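Side-chain contacts in peptidyl-prolyl cis-trans isomerase ([Pseudomonas syringae] pv. tomato str. DC3000, PDB 5XB0), which probably catalyses the cis-trans isomerisation of peptide bonds preceding proline through its FKBP-type domain, the part of the longer protein held in this chain: residues 75-80 with 87-92; 27-32 with 95-100; 55-58 with 64-67. All coordinates share one frame; numbering follows the deposited sequence.

Contact 1 (75-80 with 87-92)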
ATOM      1  N   PHE A  75       6.066  12.583  -2.777  1.00 15.32           N
ATOM      2  CA  PHE A  75       5.987  11.664  -3.923  1.00 14.27           C
ATOM      3  C   PHE A  75       4.943  12.145  -4.925  1.00 16.12           C
ATOM      4  O   PHE A  75       3.899  12.656  -4.536  1.00 15.67           O
ATOM      5  CB  PHE A  75       5.608  10.252  -3.478  1.00 14.73           C
ATOM      6  CG  PHE A  75       6.614   9.594  -2.600  1.00 16.35           C
ATOM      7  CD1 PHE A  75       7.799   9.101  -3.129  1.00 20.88           C
ATOM      8  CD2 PHE A  75       6.377   9.447  -1.245  1.00 16.08           C
ATOM      9  CE1 PHE A  75       8.724   8.476  -2.315  1.00 23.62           C
ATOM     10  CE2 PHE A  75       7.302   8.823  -0.428  1.00 19.29           C
ATOM     11  CZ  PHE A  75       8.478   8.338  -0.966  1.00 20.18           C
ATOM     12  N   ARG A  76       5.212  11.957  -6.214  1.00 14.52           N
ATOM     13  CA  ARG A  76       4.184  12.143  -7.236  1.00 15.23           C
ATOM     14  C   ARG A  76       3.294  10.915  -7.295  1.00 16.22           C
ATOM     15  O   ARG A  76       3.792   9.792  -7.429  1.00 16.22           O
ATOM     16  CB  ARG A  76       4.815  12.394  -8.610  1.00 18.07           C
ATOM     17  CG  ARG A  76       5.445  13.749  -8.741  1.00 21.70           C
ATOM     18  CD  ARG A  76       6.097  13.936 -10.091  1.00 25.82           C
ATOM     19  NE  ARG A  76       5.151  13.753 -11.187  1.00 26.95           N
ATOM     20  CZ  ARG A  76       5.213  14.416 -12.336  1.00 41.90           C
ATOM     21  NH1 ARG A  76       6.171  15.315 -12.531  1.00 42.83           N
ATOM     22  NH2 ARG A  76       4.316  14.189 -13.284  1.00 36.33           N
ATOM     23  N   LEU A  77       1.984  11.112  -7.191  1.00 16.72           N
ATOM     24  CA  LEU A  77       1.060   9.977  -7.268  1.00 18.54           C
ATOM     25  C   LEU A  77       1.122   9.254  -8.613  1.00 20.20           C
ATOM     26  O   LEU A  77       0.836   8.056  -8.683  1.00 22.88           O
ATOM     27  CB  LEU A  77      -0.376  10.430  -6.997  1.00 20.73           C
ATOM     28  CG  LEU A  77      -0.759  10.545  -5.525  1.00 19.97           C
ATOM     29  CD1 LEU A  77      -2.266  10.630  -5.399  1.00 16.55           C
ATOM     30  CD2 LEU A  77      -0.217   9.373  -4.707  1.00 17.84           C
ATOM     31  N   ASP A  78       1.492   9.956  -9.681  1.00 18.62           N
ATOM     32  CA  ASP A  78       1.556   9.303 -10.984  1.00 21.95           C
ATOM     33  C   ASP A  78       2.845   8.503 -11.169  1.00 22.20           C
ATOM     34  O   ASP A  78       3.080   7.926 -12.239  1.00 25.40           O
ATOM     35  CB  ASP A  78       1.383  10.320 -12.135  1.00 24.92           C
ATOM     36  CG  ASP A  78       2.502  11.364 -12.221  1.00 27.39           C
ATOM     37  OD1 ASP A  78       3.574  11.227 -11.586  1.00 23.21           O
ATOM     38  OD2 ASP A  78       2.294  12.350 -12.966  1.00 29.14           O
ATOM     39  N   SER A  79       3.678   8.450 -10.132  1.00 15.91           N
ATOM     40  CA  SER A  79       5.001   7.867 -10.287  1.00 16.02           C
ATOM     41  C   SER A  79       5.346   6.854  -9.207  1.00 22.55           C
ATOM     42  O   SER A  79       6.504   6.450  -9.074  1.00 25.91           O
ATOM     43  CB  SER A  79       6.059   8.970 -10.303  1.00 15.60           C
ATOM     44  OG  SER A  79       5.899   9.788 -11.440  1.00 19.80           O
ATOM     45  N   VAL A  80       4.343   6.438  -8.444  1.00 16.74           N
ATOM     46  CA  VAL A  80       4.512   5.431  -7.403  1.00 16.44           C
ATOM     47  C   VAL A  80       3.747   4.160  -7.786  1.00 18.74           C
ATOM     48  O   VAL A  80       3.097   4.116  -8.839  1.00 18.85           O
ATOM     49  CB  VAL A  80       4.017   5.937  -6.025  1.00 18.11           C
ATOM     50  CG1 VAL A  80       4.912   7.069  -5.526  1.00 21.51           C
ATOM     51  CG2 VAL A  80       2.569   6.384  -6.110  1.00 19.68           C
ATOM     52  N   ALA A  87      -5.373   4.487  -4.109  1.00 14.68           N
ATOM     53  CA  ALA A  87      -5.872   4.518  -2.741  1.00 13.26           C
ATOM     54  C   ALA A  87      -5.744   5.909  -2.132  1.00 14.39           C
ATOM     55  O   ALA A  87      -6.656   6.382  -1.449  1.00 13.11           O
ATOM     56  CB  ALA A  87      -5.139   3.496  -1.881  1.00 13.80           C
ATOM     57  N   LEU A  88      -4.622   6.576  -2.387  1.00 14.88           N
ATOM     58  CA  LEU A  88      -4.359   7.815  -1.659  1.00 15.08           C
ATOM     59  C   LEU A  88      -5.245   8.976  -2.131  1.00 14.15           C
ATOM     60  O   LEU A  88      -5.401   9.976  -1.423  1.00 13.62           O
ATOM     61  CB  LEU A  88      -2.881   8.181  -1.753  1.00 14.56           C
ATOM     62  CG  LEU A  88      -1.944   7.206  -1.034  1.00 13.74           C
ATOM     63  CD1 LEU A  88      -0.496   7.717  -1.032  1.00 15.65           C
ATOM     64  CD2 LEU A  88      -2.425   6.942   0.395  1.00 18.88           C
ATOM     65  N   GLN A  89      -5.868   8.843  -3.300  1.00 13.10           N
ATOM     66  CA  GLN A  89      -6.834   9.865  -3.728  1.00 12.43           C
ATOM     67  C   GLN A  89      -8.038   9.954  -2.792  1.00 13.66           C
ATOM     68  O   GLN A  89      -8.776  10.942  -2.814  1.00 17.04           O
ATOM     69  CB  GLN A  89      -7.311   9.577  -5.149  1.00 14.32           C
ATOM     70  CG  GLN A  89      -6.248   9.857  -6.184  1.00 16.22           C
ATOM     71  CD  GLN A  89      -6.713   9.502  -7.578  1.00 19.14           C
ATOM     72  OE1 GLN A  89      -7.620  10.139  -8.130  1.00 21.18           O
ATOM     73  NE2 GLN A  89      -6.118   8.460  -8.145  1.00 18.32           N
ATOM     74  N   ASN A  90      -8.222   8.925  -1.970  1.00 13.05           N
ATOM     75  CA  ASN A  90      -9.305   8.882  -0.997  1.00 14.23           C
ATOM     76  C   ASN A  90      -8.934   9.480   0.347  1.00 14.30           C
ATOM     77  O   ASN A  90      -9.796   9.666   1.215  1.00 15.74           O
ATOM     78  CB  ASN A  90      -9.736   7.437  -0.774  1.00 14.58           C
ATOM     79  CG  ASN A  90     -10.279   6.804  -2.022  1.00 17.15           C
ATOM     80  OD1 ASN A  90     -11.383   7.124  -2.445  1.00 19.48           O
ATOM     81  ND2 ASN A  90      -9.505   5.906  -2.624  1.00 15.83           N
ATOM     82  N   MET A  91      -7.650   9.767   0.525  1.00 13.38           N
ATOM     83  CA  MET A  91      -7.115  10.018   1.855  1.00 12.18           C
ATOM     84  C   MET A  91      -7.012  11.503   2.184  1.00 13.05           C
ATOM     85  O   MET A  91      -6.341  12.246   1.480  1.00 13.46           O
ATOM     86  CB  MET A  91      -5.737   9.372   1.976  1.00 13.03           C
ATOM     87  CG  MET A  91      -5.221   9.353   3.397  1.00 13.44           C
ATOM     88  SD  MET A  91      -3.650   8.480   3.507  1.00 13.43           S
ATOM     89  CE  MET A  91      -3.404   8.471   5.286  1.00 13.19           C
ATOM     90  N   PRO A  92      -7.677  11.947   3.262  1.00 12.91           N
ATOM     91  CA  PRO A  92      -7.593  13.361   3.644  1.00 12.14           C
ATOM     92  C   PRO A  92      -6.311  13.671   4.420  1.00 13.99           C
ATOM     93  O   PRO A  92      -5.852  12.836   5.204  1.00 14.31           O
ATOM     94  CB  PRO A  92      -8.830  13.564   4.525  1.00 17.18           C
ATOM     95  CG  PRO A  92      -9.079  12.223   5.122  1.00 21.46           C
ATOM     96  CD  PRO A  92      -8.601  11.188   4.124  1.00 13.93           C
TER
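L77 and L88 are the closest backbone pair between 75-80 and 87-92, yet their CA atoms stand 8.1 Å apart, so the two segments meet through side chains alone. Both leucines turn toward each other, and the methyl CD2 of L77 lies 4.0 Å from CD1 of L88. In each of them CG stands anti to the carbonyl carbon (chi1 -83° in L77, -67° in L88), a setting that carries the branched ends into the gap between the backbones. The same L77 methyl also comes to 4.2 Å from L88 CB, resting against the root of that side chain as well as its branch. The second branch of L77, CD1, lies 4.1 Å from CG of Q89. There the extended glutamine chain offers a methylene, while its amide NE2 is bonded to the backbone O of T85 in helix 82-87. The OG1 of T85 is in turn hydrogen-bonded to L77 O, a polar tie beside the apolar one.

L77 packs on V52 of strand 51-59 and L88 on I126 of strand 122-132, so the loop after helix 82-87 lies on the sheet beside the end of strand 73-76. This is the helix-to-sheet packing of the FKBP domain, in which the short helix and the residues that follow it lie against the antiparallel sheet.

With 115 Å² buried, the leucine-leucine and leucine-methylene touches are apolar and non-directional, while the polar groups nearby, Q89 NE2 and L77 O, are both tied to T85.

Contact 2 (27-32 with 95-100)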
ATOM      1  N   LYS A  27     -12.090  -1.338   4.691  1.00 15.48           N
ATOM      2  CA  LYS A  27     -12.793  -0.876   3.503  1.00 18.85           C
ATOM      3  C   LYS A  27     -12.038  -1.340   2.262  1.00 16.85           C
ATOM      4  O   LYS A  27     -10.810  -1.225   2.196  1.00 17.96           O
ATOM      5  CB  LYS A  27     -12.925   0.645   3.494  1.00 18.11           C
ATOM      6  CG  LYS A  27     -13.485   1.243   4.771  1.00 24.17           C
ATOM      7  CD  LYS A  27     -14.744   0.524   5.196  1.00 27.35           C
ATOM      8  CE  LYS A  27     -15.270   1.078   6.516  1.00 40.90           C
ATOM      9  NZ  LYS A  27     -15.616   2.520   6.379  1.00 44.92           N
ATOM     10  N   GLU A  28     -12.763  -1.869   1.282  1.00 15.97           N
ATOM     11  CA  GLU A  28     -12.140  -2.261   0.031  1.00 15.28           C
ATOM     12  C   GLU A  28     -12.224  -1.118  -0.962  1.00 17.05           C
ATOM     13  O   GLU A  28     -13.310  -0.802  -1.468  1.00 18.01           O
ATOM     14  CB  GLU A  28     -12.790  -3.516  -0.556  1.00 17.75           C
ATOM     15  CG  GLU A  28     -12.099  -3.975  -1.837  1.00 19.99           C
ATOM     16  CD  GLU A  28     -12.761  -5.188  -2.482  1.00 27.00           C
ATOM     17  OE1 GLU A  28     -12.296  -5.600  -3.567  1.00 27.95           O
ATOM     18  OE2 GLU A  28     -13.747  -5.711  -1.918  1.00 30.30           O
ATOM     19  N   LEU A  29     -11.074  -0.489  -1.215  1.00 15.74           N
ATOM     20  CA  LEU A  29     -10.978   0.589  -2.189  1.00 13.68           C
ATOM     21  C   LEU A  29     -10.881   0.009  -3.596  1.00 15.45           C
ATOM     22  O   LEU A  29     -11.052  -1.202  -3.796  1.00 17.32           O
ATOM     23  CB  LEU A  29      -9.768   1.473  -1.871  1.00 16.25           C
ATOM     24  CG  LEU A  29      -9.624   1.936  -0.409  1.00 15.02           C
ATOM     25  CD1 LEU A  29      -8.330   2.715  -0.237  1.00 16.04           C
ATOM     26  CD2 LEU A  29     -10.818   2.804   0.004  1.00 15.83           C
ATOM     27  N   ALA A  30     -10.647   0.867  -4.585  1.00 17.95           N
ATOM     28  CA  ALA A  30     -10.507   0.393  -5.958  1.00 18.21           C
ATOM     29  C   ALA A  30      -9.378  -0.618  -6.085  1.00 17.95           C
ATOM     30  O   ALA A  30      -8.398  -0.571  -5.331  1.00 15.89           O
ATOM     31  CB  ALA A  30     -10.267   1.562  -6.899  1.00 18.45           C
ATOM     32  N   ASP A  31      -9.542  -1.549  -7.026  1.00 18.93           N
ATOM     33  CA  ASP A  31      -8.468  -2.463  -7.424  1.00 16.93           C
ATOM     34  C   ASP A  31      -7.960  -3.347  -6.282  1.00 18.75           C
ATOM     35  O   ASP A  31      -6.802  -3.755  -6.276  1.00 17.96           O
ATOM     36  CB  ASP A  31      -7.308  -1.668  -8.031  1.00 14.85           C
ATOM     37  CG  ASP A  31      -7.714  -0.932  -9.300  1.00 21.24           C
ATOM     38  OD1 ASP A  31      -8.527  -1.489 -10.077  1.00 22.41           O
ATOM     39  OD2 ASP A  31      -7.232   0.199  -9.524  1.00 19.88           O
ATOM     40  N   GLY A  32      -8.834  -3.642  -5.328  1.00 15.47           N
ATOM     41  CA  GLY A  32      -8.519  -4.617  -4.296  1.00 16.27           C
ATOM     42  C   GLY A  32      -7.674  -4.126  -3.126  1.00 14.65           C
ATOM     43  O   GLY A  32      -7.322  -4.921  -2.257  1.00 16.48           O
ATOM     44  N   ALA A  95      -4.918  12.217   8.078  1.00 13.27           N
ATOM     45  CA  ALA A  95      -5.281  10.835   8.385  1.00 14.48           C
ATOM     46  C   ALA A  95      -4.046   9.943   8.536  1.00 12.08           C
ATOM     47  O   ALA A  95      -2.966  10.256   8.021  1.00 14.62           O
ATOM     48  CB  ALA A  95      -6.200  10.274   7.310  1.00 14.63           C
ATOM     49  N   LYS A  96      -4.227   8.838   9.256  1.00 12.42           N
ATOM     50  CA  LYS A  96      -3.253   7.744   9.322  1.00 12.96           C
ATOM     51  C   LYS A  96      -3.993   6.477   8.925  1.00 14.29           C
ATOM     52  O   LYS A  96      -4.983   6.103   9.574  1.00 14.45           O
ATOM     53  CB  LYS A  96      -2.650   7.587  10.724  1.00 13.70           C
ATOM     54  CG  LYS A  96      -1.944   8.822  11.270  1.00 26.97           C
ATOM     55  CD  LYS A  96      -0.987   8.435  12.406  1.00 33.20           C
ATOM     56  CE  LYS A  96      -0.835   9.548  13.436  1.00 46.92           C
ATOM     57  NZ  LYS A  96      -2.077   9.724  14.247  1.00 42.90           N
ATOM     58  N   TRP A  97      -3.524   5.838   7.856  1.00 13.74           N
ATOM     59  CA  TRP A  97      -4.167   4.670   7.260  1.00 14.64           C
ATOM     60  C   TRP A  97      -3.245   3.467   7.184  1.00 14.12           C
ATOM     61  O   TRP A  97      -2.043   3.613   6.957  1.00 14.03           O
ATOM     62  CB  TRP A  97      -4.645   4.983   5.839  1.00 11.93           C
ATOM     63  CG  TRP A  97      -5.926   5.747   5.762  1.00 13.77           C
ATOM     64  CD1 TRP A  97      -6.627   6.297   6.800  1.00 14.10           C
ATOM     65  CD2 TRP A  97      -6.674   6.029   4.576  1.00 14.19           C
ATOM     66  NE1 TRP A  97      -7.772   6.906   6.329  1.00 16.33           N
ATOM     67  CE2 TRP A  97      -7.828   6.743   4.970  1.00 14.33           C
ATOM     68  CE3 TRP A  97      -6.488   5.734   3.214  1.00 15.42           C
ATOM     69  CZ2 TRP A  97      -8.782   7.191   4.053  1.00 17.06           C
ATOM     70  CZ3 TRP A  97      -7.449   6.161   2.307  1.00 14.64           C
ATOM     71  CH2 TRP A  97      -8.578   6.883   2.737  1.00 14.89           C
ATOM     72  N   ARG A  98      -3.826   2.280   7.354  1.00 11.59           N
ATOM     73  CA  ARG A  98      -3.174   1.030   7.004  1.00 11.44           C
ATOM     74  C   ARG A  98      -3.715   0.601   5.651  1.00 15.18           C
ATOM     75  O   ARG A  98      -4.927   0.593   5.441  1.00 15.24           O
ATOM     76  CB  ARG A  98      -3.433  -0.040   8.075  1.00 14.51           C
ATOM     77  CG  ARG A  98      -2.895  -1.433   7.733  1.00 21.99           C
ATOM     78  CD  ARG A  98      -3.021  -2.321   8.975  1.00 24.16           C
ATOM     79  NE  ARG A  98      -2.345  -3.610   8.876  1.00 30.26           N
ATOM     80  CZ  ARG A  98      -2.908  -4.680   8.332  1.00 24.50           C
ATOM     81  NH1 ARG A  98      -4.127  -4.575   7.821  1.00 27.12           N
ATOM     82  NH2 ARG A  98      -2.256  -5.840   8.281  1.00 20.58           N
ATOM     83  N   LEU A  99      -2.817   0.323   4.717  1.00 13.00           N
ATOM     84  CA  LEU A  99      -3.196  -0.172   3.395  1.00 13.55           C
ATOM     85  C   LEU A  99      -2.608  -1.543   3.165  1.00 12.96           C
ATOM     86  O   LEU A  99      -1.413  -1.739   3.366  1.00 16.24           O
ATOM     87  CB  LEU A  99      -2.701   0.760   2.284  1.00 15.62           C
ATOM     88  CG  LEU A  99      -3.204   2.195   2.252  1.00 13.30           C
ATOM     89  CD1 LEU A  99      -2.608   2.914   1.039  1.00 16.54           C
ATOM     90  CD2 LEU A  99      -4.731   2.232   2.201  1.00 16.13           C
ATOM     91  N   VAL A 100      -3.426  -2.478   2.703  1.00 12.43           N
ATOM     92  CA  VAL A 100      -2.920  -3.760   2.236  1.00 10.50           C
ATOM     93  C   VAL A 100      -3.118  -3.782   0.733  1.00 12.79           C
ATOM     94  O   VAL A 100      -4.238  -3.642   0.252  1.00 14.70           O
ATOM     95  CB  VAL A 100      -3.641  -4.960   2.882  1.00 12.78           C
ATOM     96  CG1 VAL A 100      -2.993  -6.265   2.440  1.00 15.83           C
ATOM     97  CG2 VAL A 100      -3.590  -4.851   4.400  1.00 17.30           C
TER
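With chi1 at -49° and chi2 at 176°, L29 sends its CD1 methyl inward to strand 96-101, where W97 and L99 receive it. L99 has a similar shape, its CG beside the backbone N (chi1 -61°), which brings CD2 nearer to 27-32 than its CB bond alone would suggest. The L29 CD1 methyl is 4.4 Å from L99 CD2. It is equally far from CZ3 of W97, on the six-membered part of the indole, and approaches that ring obliquely. One methyl thus serves both partners, and at these spacings the touch is light, in keeping with a buried area of 109 Å² for the two segments together.

In the antiparallel sheet of this FKBP domain, strand 34-37 pairs with both 27-28 and 96-101, so the two segments are linked by a strand between them. Its M35 packs against L29, W97 and L99 alike. W97 NE1 is hydrogen-bonded to E37 OE2, which helps to hold the indole in place, and the loop residues N90, M91 and P92 pack on the ring.

Farther along, G32 approaches V100 through the backbone: D31 and G32 both have positive phi, and the turn they make brings the G32 carbonyl oxygen to 4.2 Å from V100 O, with no bond between the two. The side chain of V100 packs on F16 and M17 of helix 6-21.

Contact 3 (55-58 with 64-67)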
ATOM      1  N   ARG A  55       4.602  10.242   5.800  1.00 14.02           N
ATOM      2  CA  ARG A  55       5.446   9.312   6.530  1.00 12.60           C
ATOM      3  C   ARG A  55       4.893   7.935   6.245  1.00 15.32           C
ATOM      4  O   ARG A  55       3.676   7.773   6.115  1.00 14.30           O
ATOM      5  CB  ARG A  55       5.421   9.573   8.034  1.00 15.88           C
ATOM      6  CG  ARG A  55       5.966  10.893   8.468  1.00 20.04           C
ATOM      7  CD  ARG A  55       6.049  10.931   9.985  1.00 21.77           C
ATOM      8  NE  ARG A  55       6.775  12.109  10.424  1.00 26.17           N
ATOM      9  CZ  ARG A  55       6.196  13.272  10.678  1.00 23.30           C
ATOM     10  NH1 ARG A  55       4.883  13.400  10.553  1.00 27.18           N
ATOM     11  NH2 ARG A  55       6.929  14.301  11.071  1.00 24.19           N
ATOM     12  N   TYR A  56       5.759   6.931   6.164  1.00 13.66           N
ATOM     13  CA  TYR A  56       5.267   5.595   5.866  1.00 12.37           C
ATOM     14  C   TYR A  56       6.188   4.505   6.388  1.00 13.40           C
ATOM     15  O   TYR A  56       7.384   4.701   6.571  1.00 14.30           O
ATOM     16  CB  TYR A  56       5.058   5.408   4.357  1.00 12.72           C
ATOM     17  CG  TYR A  56       6.339   5.373   3.553  1.00 12.87           C
ATOM     18  CD1 TYR A  56       6.952   6.552   3.145  1.00 15.47           C
ATOM     19  CD2 TYR A  56       6.941   4.166   3.207  1.00 14.08           C
ATOM     20  CE1 TYR A  56       8.146   6.536   2.419  1.00 16.51           C
ATOM     21  CE2 TYR A  56       8.140   4.139   2.482  1.00 16.34           C
ATOM     22  CZ  TYR A  56       8.724   5.329   2.078  1.00 19.14           C
ATOM     23  OH  TYR A  56       9.904   5.319   1.362  1.00 19.74           O
ATOM     24  N   VAL A  57       5.592   3.345   6.611  1.00 12.64           N
ATOM     25  CA  VAL A  57       6.342   2.125   6.860  1.00 12.69           C
ATOM     26  C   VAL A  57       5.758   1.071   5.937  1.00 14.05           C
ATOM     27  O   VAL A  57       4.554   0.850   5.935  1.00 17.39           O
ATOM     28  CB  VAL A  57       6.254   1.666   8.322  1.00 13.42           C
ATOM     29  CG1 VAL A  57       7.060   0.375   8.502  1.00 16.77           C
ATOM     30  CG2 VAL A  57       6.800   2.738   9.246  1.00 16.72           C
ATOM     31  N   GLY A  58       6.617   0.427   5.151  1.00 13.41           N
ATOM     32  CA  GLY A  58       6.173  -0.624   4.250  1.00 14.06           C
ATOM     33  C   GLY A  58       6.700  -1.968   4.709  1.00 14.35           C
ATOM     34  O   GLY A  58       7.899  -2.118   4.947  1.00 14.70           O
ATOM     35  N   LYS A  64       8.270  -7.983   7.978  1.00 15.76           N
ATOM     36  CA  LYS A  64       9.558  -7.376   7.648  1.00 17.29           C
ATOM     37  C   LYS A  64       9.392  -6.018   6.976  1.00 16.84           C
ATOM     38  O   LYS A  64       8.688  -5.899   5.983  1.00 16.57           O
ATOM     39  CB  LYS A  64      10.377  -8.281   6.733  1.00 19.41           C
ATOM     40  CG  LYS A  64      11.761  -7.706   6.426  1.00 25.72           C
ATOM     41  CD  LYS A  64      12.363  -8.294   5.159  1.00 35.06           C
ATOM     42  CE  LYS A  64      13.702  -7.643   4.840  1.00 43.38           C
ATOM     43  NZ  LYS A  64      14.265  -8.112   3.541  1.00 47.40           N
ATOM     44  N   ILE A  65      10.050  -5.001   7.519  1.00 15.78           N
ATOM     45  CA  ILE A  65      10.052  -3.686   6.895  1.00 14.64           C
ATOM     46  C   ILE A  65      10.979  -3.681   5.693  1.00 17.85           C
ATOM     47  O   ILE A  65      12.170  -3.952   5.836  1.00 23.73           O
ATOM     48  CB  ILE A  65      10.487  -2.612   7.889  1.00 14.85           C
ATOM     49  CG1 ILE A  65       9.473  -2.511   9.026  1.00 18.64           C
ATOM     50  CG2 ILE A  65      10.679  -1.263   7.182  1.00 18.54           C
ATOM     51  CD1 ILE A  65       9.917  -1.558  10.132  1.00 23.76           C
ATOM     52  N   PHE A  66      10.442  -3.378   4.514  1.00 14.18           N
ATOM     53  CA  PHE A  66      11.285  -3.326   3.323  1.00 14.68           C
ATOM     54  C   PHE A  66      11.667  -1.895   2.943  1.00 16.32           C
ATOM     55  O   PHE A  66      12.646  -1.689   2.227  1.00 19.26           O
ATOM     56  CB  PHE A  66      10.612  -4.020   2.139  1.00 17.87           C
ATOM     57  CG  PHE A  66       9.332  -3.382   1.702  1.00 15.82           C
ATOM     58  CD1 PHE A  66       9.339  -2.302   0.825  1.00 18.16           C
ATOM     59  CD2 PHE A  66       8.119  -3.860   2.160  1.00 16.14           C
ATOM     60  CE1 PHE A  66       8.152  -1.710   0.416  1.00 17.12           C
ATOM     61  CE2 PHE A  66       6.937  -3.278   1.744  1.00 15.89           C
ATOM     62  CZ  PHE A  66       6.959  -2.200   0.876  1.00 17.66           C
ATOM     63  N   ASP A  67      10.904  -0.917   3.429  1.00 15.05           N
ATOM     64  CA  ASP A  67      11.221   0.495   3.216  1.00 14.83           C
ATOM     65  C   ASP A  67      10.411   1.324   4.204  1.00 17.25           C
ATOM     66  O   ASP A  67       9.300   0.934   4.574  1.00 15.54           O
ATOM     67  CB  ASP A  67      10.919   0.925   1.776  1.00 16.65           C
ATOM     68  CG  ASP A  67      11.439   2.329   1.450  1.00 19.88           C
ATOM     69  OD1 ASP A  67      12.430   2.763   2.066  1.00 22.40           O
ATOM     70  OD2 ASP A  67      10.854   2.998   0.565  1.00 19.20           O
TER
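The beta hairpin of strands 51-59 and 65-68 is held here by a classic bulge, in which F66 and D67 both face G58. Two backbone bonds define it: G58 N donates to D67 O at 2.8 Å, and F66 N donates to G58 O at 2.9 Å. The CA of I65 adds a C-H...O contact to G58 O. The short strand axes stand at 130°, well away from strictly antiparallel, as they close to 5.8 Å.

The F66 ring lies with one face over the G58 carbonyl, its CD2 3.3 Å from G58 O. Its chi1 of 63° sets CG between the backbone N and the carbonyl carbon, folding the ring back over the glycine. G58 has no side chain, and the F66 ring lies directly against its backbone. L60, I116 and L122 also pack against the phenyl group.

Y56 and D67 provide the polar side-chain link. The Y56 hydroxyl donates to D67 OD2 at 2.6 Å; it meets the carboxylate from above its plane, while OD2 sits at the edge of the phenol ring. The two planes are 74° apart. W84 packs edge-to-face with Y56, and a tartrate, probably from the crystallisation liquor, lies about 3 Å (nearest atoms) from the D67 side chain. Elsewhere V57 CG1 reaches I65 CG1 at 3.8 Å, an apolar pair beside the backbone bonds.

A tyrosine and an aspartate joined across a bulged hairpin, with phenylalanine and tryptophan close by, are consistent with the aromatic-lined prolyl-binding pocket of FKBP-type isomerases.

Overall arrangement
From the N terminus, helix 6-21 leads to 27-32, the first half of contact 2, whose partner 95-100 comes only after 62 further residues; it joins the region of edge strand 27-28 to strand 96-101. Both other contacts fall within that span, one after the other: contact 3 closes the hairpin of strands 51-59 and 65-68, then contact 1 closes the short loop that contains most of helix 82-87, tying the post-helix loop to the end of strand 73-76. None crosses another. Contacts 1 and 2 touch, with A87 CB on L29 CD1. Contacts 1 and 3 meet where F75 packs on Y56. Contacts 2 and 3 stay about 7 Å apart (nearest atoms), but all three reach the same sheet.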